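Local coordinates for protein beta-fructofuranosidase (Arabidopsis thaliana, PDB 2OXB) that hydrolyses sucrose and 1-kestose, and less readily neokestose and levan, as a secreted cell-wall beta-fructofuranosidase of glycosyl hydrolase family 32, at residues N87-I92 against A108-L113; P64-S69 against R119-S124. The protein carries 1 engineered substitution. All coordinates share one frame; numbering follows the deposited sequence.

Contact 1: N87-I92 against A108-L113; sequences NGKPVI and AEPKNL. With NAG (2-acetamido-2-deoxy-beta-D-glucopyranose), chain D.
I92 and A108 face each other on two adjoining segments of one blade in the five-bladed beta-propeller of glycosyl hydrolase family 32. I92 leads into strand 93-97, and A108 lies on its antiparallel neighbour, strand 103-110. The backbone pairing is fixed by A108 N, which gives its hydrogen to I92 O at 3.0 Å with an N-H...O angle of 151°, the donor lying somewhat out of the carbonyl plane. Beside this bond the CB atoms of I92 and A108 approach to 4.4 Å, and W121 of the next strand covers the side chain of I92. The V91 side chain packs mainly on L85 and F179.

Further along, regular pairing gives way to contacts made by side chains. The chain of K89 starts with CG roughly anti to the backbone N (chi1 151°), then bends at chi2 and again at chi4, which carries its end across to the other segment. Its CE meets P110 CD at 3.4 Å. That same P110 CD is 3.4 Å from P90 O, so this one ring carbon of the proline is approached by both a lysine methylene and a backbone carbonyl. The lysine slants across the start of the E109 side chain, and K89 NZ forms a long salt bridge of 3.6 Å with E109 OE1, a modest attraction at the partly exposed margin of the contact. Beyond P110 the chain leaves the strand and diverges from its partner, reaching a glycosylation site where N112 ND2 is covalently joined to NAG C1 at 1.5 Å.

Contact 2: P64-S69 against R119-S124; sequences PAIFPS and REWKKS
K123 NZ is held by two oxygens: it donates a hydrogen bond to F67 O at 2.7 Å and forms a salt bridge with D73. The bond to F67 O reaches the carbonyl at a C=O...N angle of 144°, with the donor tilted well out of the carbonyl plane. S69 OG stands near the same nitrogen, 3.5 Å from K123 NZ. The ammonium also lies over the face of the F67 ring, 5.5 Å from NZ to the centroid, which allows at most a weak cation-pi attraction. A single bend at chi3 (-83°) in an otherwise extended lysine chain brings the charge to this carbonyl. Replacing K123 with a methionine would probably leave F67 O without its donor and the carboxylate of D73 without its counter-charge.

The contact joins two blades of the propeller, since strand 60-66 edges one sheet and strand 121-123 edges the next. Away from the lysine's charged end the seam is apolar. A65 CB sits 3.4 Å from W121 CD1, approaching the indole obliquely, while I66 crosses the root of the same side chain and puts its CD1 4.0 Å from W121 CB. I66 CD1 also reaches the aliphatic part of K123. On the first blade F33 meets the indole with its ring plane nearly perpendicular to it, and W121 NE1 makes a weak hydrogen bond to L118 O.

Contacts 1 and 2 lie with their centres about 12 Å apart and share a sheet, because strands 103-110 and 121-123 are antiparallel neighbours in it. Backbone bonds probably tie the two contacts directly: E109 O to K122 N, and K111 N to E120 O at 2.8 Å. W121 is one shared element, serving the blade-to-blade seam of contact 2 while also packing on P110 of contact 1; I66 and K123 both touch A108. Neither contact supplies a substrate-binding residue, but both lie near some: the side chain of I66 is about 8 Å from that of Q35 and about 11 Å from the bound fructose, and the side chain of I92 is about 9 Å from that of S79.

Contact 1: N87-I92 against A108-L113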
# COMPACT_ATOMS: atom_id res chain seq x y z
N ASN A 87 19.47 -1.72 -20.87
CA ASN A 87 19.36 -1.61 -22.31
C ASN A 87 17.90 -1.43 -22.68
O ASN A 87 17.57 -1.17 -23.83
CB ASN A 87 19.96 -2.85 -23.00
CG ASN A 87 19.65 -4.16 -22.27
OD1 ASN A 87 19.71 -4.24 -21.05
ND2 ASN A 87 19.33 -5.20 -23.04
N GLY A 88 17.03 -1.52 -21.67
CA GLY A 88 15.61 -1.35 -21.91
C GLY A 88 14.82 -2.65 -22.01
O GLY A 88 13.67 -2.66 -22.43
N LYS A 89 15.45 -3.76 -21.62
CA LYS A 89 14.81 -5.06 -21.66
C LYS A 89 14.21 -5.34 -20.28
O LYS A 89 14.83 -5.06 -19.26
CB LYS A 89 15.83 -6.13 -22.06
CG LYS A 89 15.59 -7.54 -21.52
CD LYS A 89 14.22 -8.09 -21.91
CE LYS A 89 14.06 -9.48 -21.37
NZ LYS A 89 15.06 -10.42 -21.97
N PRO A 90 12.97 -5.86 -20.23
CA PRO A 90 12.30 -6.18 -18.96
C PRO A 90 12.14 -7.68 -18.72
O PRO A 90 11.44 -8.35 -19.47
CB PRO A 90 10.96 -5.49 -19.12
CG PRO A 90 10.64 -5.79 -20.55
CD PRO A 90 11.96 -5.62 -21.28
N VAL A 91 12.78 -8.21 -17.69
CA VAL A 91 12.67 -9.64 -17.38
C VAL A 91 11.78 -9.82 -16.15
O VAL A 91 11.13 -8.88 -15.72
CB VAL A 91 14.05 -10.27 -17.09
CG1 VAL A 91 14.86 -10.37 -18.36
CG2 VAL A 91 14.80 -9.43 -16.07
N ILE A 92 11.76 -11.03 -15.58
CA ILE A 92 10.97 -11.30 -14.38
C ILE A 92 11.58 -12.37 -13.48
O ILE A 92 12.18 -13.33 -13.94
CB ILE A 92 9.49 -11.71 -14.72
CG1 ILE A 92 8.66 -10.46 -15.03
CG2 ILE A 92 8.86 -12.47 -13.54
CD1 ILE A 92 7.24 -10.74 -15.45
N ALA A 108 11.87 -15.33 -16.18
CA ALA A 108 11.03 -15.33 -17.39
C ALA A 108 11.20 -14.06 -18.25
O ALA A 108 10.99 -12.94 -17.77
CB ALA A 108 9.56 -15.49 -17.00
N GLU A 109 11.56 -14.24 -19.52
CA GLU A 109 11.72 -13.12 -20.46
C GLU A 109 10.55 -13.11 -21.44
O GLU A 109 9.85 -14.12 -21.58
CB GLU A 109 13.03 -13.27 -21.23
CG GLU A 109 13.10 -14.54 -22.08
CD GLU A 109 14.43 -14.70 -22.78
OE1 GLU A 109 14.88 -13.75 -23.44
OE2 GLU A 109 15.03 -15.79 -22.67
N PRO A 110 10.30 -11.97 -22.11
CA PRO A 110 9.21 -11.83 -23.09
C PRO A 110 9.50 -12.48 -24.45
O PRO A 110 10.65 -12.72 -24.79
CB PRO A 110 9.04 -10.32 -23.19
CG PRO A 110 10.45 -9.84 -23.03
CD PRO A 110 10.92 -10.66 -21.85
N LYS A 111 8.44 -12.77 -25.22
CA LYS A 111 8.58 -13.40 -26.54
C LYS A 111 8.83 -12.38 -27.65
O LYS A 111 9.97 -12.14 -28.04
CB LYS A 111 7.33 -14.22 -26.88
CG LYS A 111 7.21 -15.50 -26.09
CD LYS A 111 6.16 -16.44 -26.68
CE LYS A 111 6.23 -17.82 -26.05
NZ LYS A 111 5.98 -17.81 -24.58
N ASN A 112 7.75 -11.81 -28.18
CA ASN A 112 7.86 -10.80 -29.23
C ASN A 112 8.47 -9.56 -28.58
O ASN A 112 7.77 -8.76 -27.97
CB ASN A 112 6.48 -10.48 -29.80
CG ASN A 112 5.93 -11.59 -30.68
OD1 ASN A 112 6.15 -12.78 -30.43
ND2 ASN A 112 5.20 -11.20 -31.72
N LEU A 113 9.79 -9.42 -28.70
CA LEU A 113 10.54 -8.31 -28.12
C LEU A 113 10.14 -6.92 -28.62
O LEU A 113 10.56 -5.90 -28.08
CB LEU A 113 12.05 -8.52 -28.35
CG LEU A 113 12.57 -9.00 -29.71
CD1 LEU A 113 12.18 -10.45 -29.94
CD2 LEU A 113 12.03 -8.11 -30.83
C1 NAG D . 5.82 -10.87 -32.99
C2 NAG D . 4.92 -9.89 -33.75
C3 NAG D . 5.58 -9.38 -35.04
C4 NAG D . 7.03 -8.97 -34.83
C5 NAG D . 7.79 -10.05 -34.06
C6 NAG D . 9.19 -9.61 -33.73
C7 NAG D . 2.68 -9.86 -34.63
C8 NAG D . 2.57 -9.89 -36.15
N2 NAG D . 3.67 -10.55 -34.08
O3 NAG D . 4.86 -8.25 -35.53
O4 NAG D . 7.65 -8.77 -36.09
O5 NAG D . 7.12 -10.31 -32.81
O6 NAG D . 10.08 -9.88 -34.80
O7 NAG D . 1.87 -9.21 -33.96

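Contact 2: P64-S69 against R119-S124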
# COMPACT_ATOMS: atom_id res chain seq x y z
N PRO A 64 -3.33 -14.53 -18.97
CA PRO A 64 -2.29 -14.86 -17.98
C PRO A 64 -0.92 -15.13 -18.61
O PRO A 64 -0.83 -15.83 -19.61
CB PRO A 64 -2.87 -16.09 -17.29
CG PRO A 64 -4.32 -15.75 -17.23
CD PRO A 64 -4.61 -15.18 -18.60
N ALA A 65 0.14 -14.59 -18.00
CA ALA A 65 1.50 -14.72 -18.52
C ALA A 65 2.38 -15.78 -17.84
O ALA A 65 3.11 -16.52 -18.52
CB ALA A 65 2.20 -13.37 -18.45
N ILE A 66 2.35 -15.81 -16.52
CA ILE A 66 3.12 -16.78 -15.75
C ILE A 66 2.10 -17.70 -15.08
O ILE A 66 1.29 -17.24 -14.27
CB ILE A 66 4.01 -16.11 -14.65
CG1 ILE A 66 4.78 -14.92 -15.23
CG2 ILE A 66 5.02 -17.11 -14.11
CD1 ILE A 66 5.79 -15.30 -16.29
N PHE A 67 2.14 -18.97 -15.45
CA PHE A 67 1.24 -20.00 -14.92
C PHE A 67 1.96 -21.34 -15.05
O PHE A 67 2.86 -21.49 -15.88
CB PHE A 67 -0.08 -20.03 -15.72
CG PHE A 67 0.11 -20.04 -17.21
CD1 PHE A 67 0.29 -21.24 -17.89
CD2 PHE A 67 0.18 -18.85 -17.92
CE1 PHE A 67 0.56 -21.26 -19.26
CE2 PHE A 67 0.45 -18.85 -19.29
CZ PHE A 67 0.64 -20.06 -19.96
N PRO A 68 1.58 -22.32 -14.20
CA PRO A 68 2.17 -23.67 -14.18
C PRO A 68 2.16 -24.39 -15.53
O PRO A 68 1.10 -24.81 -16.01
CB PRO A 68 1.33 -24.38 -13.13
CG PRO A 68 1.04 -23.29 -12.17
CD PRO A 68 0.65 -22.15 -13.08
N SER A 69 3.34 -24.53 -16.12
CA SER A 69 3.51 -25.19 -17.42
C SER A 69 4.96 -25.66 -17.55
O SER A 69 5.56 -25.56 -18.62
CB SER A 69 3.21 -24.23 -18.57
OG SER A 69 4.27 -23.31 -18.75
N ARG A 119 2.54 -9.78 -23.89
CA ARG A 119 1.57 -10.76 -23.41
C ARG A 119 2.08 -12.19 -23.36
O ARG A 119 1.59 -13.00 -22.57
CB ARG A 119 0.29 -10.69 -24.25
CG ARG A 119 0.34 -11.41 -25.58
CD ARG A 119 -0.94 -11.13 -26.35
NE ARG A 119 -1.00 -9.73 -26.76
CZ ARG A 119 -0.21 -9.20 -27.69
NH1 ARG A 119 0.71 -9.96 -28.28
NH2 ARG A 119 -0.31 -7.92 -28.01
N GLU A 120 3.06 -12.53 -24.19
CA GLU A 120 3.59 -13.90 -24.14
C GLU A 120 4.97 -13.96 -23.49
O GLU A 120 5.95 -13.48 -24.05
CB GLU A 120 3.65 -14.52 -25.54
CG GLU A 120 2.30 -14.93 -26.09
CD GLU A 120 2.41 -15.76 -27.34
OE1 GLU A 120 2.51 -17.00 -27.24
OE2 GLU A 120 2.41 -15.16 -28.44
N TRP A 121 5.04 -14.56 -22.31
CA TRP A 121 6.32 -14.67 -21.61
C TRP A 121 7.00 -16.01 -21.77
O TRP A 121 6.40 -17.07 -21.59
CB TRP A 121 6.16 -14.34 -20.12
CG TRP A 121 5.97 -12.88 -19.87
CD1 TRP A 121 4.84 -12.15 -20.13
CD2 TRP A 121 6.94 -11.96 -19.35
NE1 TRP A 121 5.05 -10.83 -19.80
CE2 TRP A 121 6.33 -10.68 -19.32
CE3 TRP A 121 8.26 -12.09 -18.91
CZ2 TRP A 121 7.00 -9.53 -18.87
CZ3 TRP A 121 8.93 -10.95 -18.46
CH2 TRP A 121 8.30 -9.69 -18.44
N LYS A 122 8.28 -15.94 -22.12
CA LYS A 122 9.12 -17.10 -22.32
C LYS A 122 9.81 -17.40 -20.99
O LYS A 122 10.34 -16.50 -20.35
CB LYS A 122 10.16 -16.80 -23.41
CG LYS A 122 10.81 -18.02 -24.06
CD LYS A 122 11.60 -17.61 -25.30
CE LYS A 122 12.42 -18.76 -25.88
NZ LYS A 122 11.61 -19.98 -26.19
N LYS A 123 9.79 -18.66 -20.60
CA LYS A 123 10.39 -19.10 -19.34
C LYS A 123 11.57 -20.03 -19.57
O LYS A 123 11.40 -21.16 -20.03
CB LYS A 123 9.31 -19.77 -18.49
CG LYS A 123 8.05 -18.90 -18.37
CD LYS A 123 7.14 -19.32 -17.23
CE LYS A 123 6.22 -20.45 -17.62
NZ LYS A 123 5.36 -20.83 -16.47
N SER A 124 12.78 -19.57 -19.26
CA SER A 124 14.01 -20.35 -19.43
C SER A 124 13.92 -21.77 -18.92
O SER A 124 13.16 -22.06 -18.00
CB SER A 124 15.19 -19.66 -18.74
OG SER A 124 16.29 -20.53 -18.61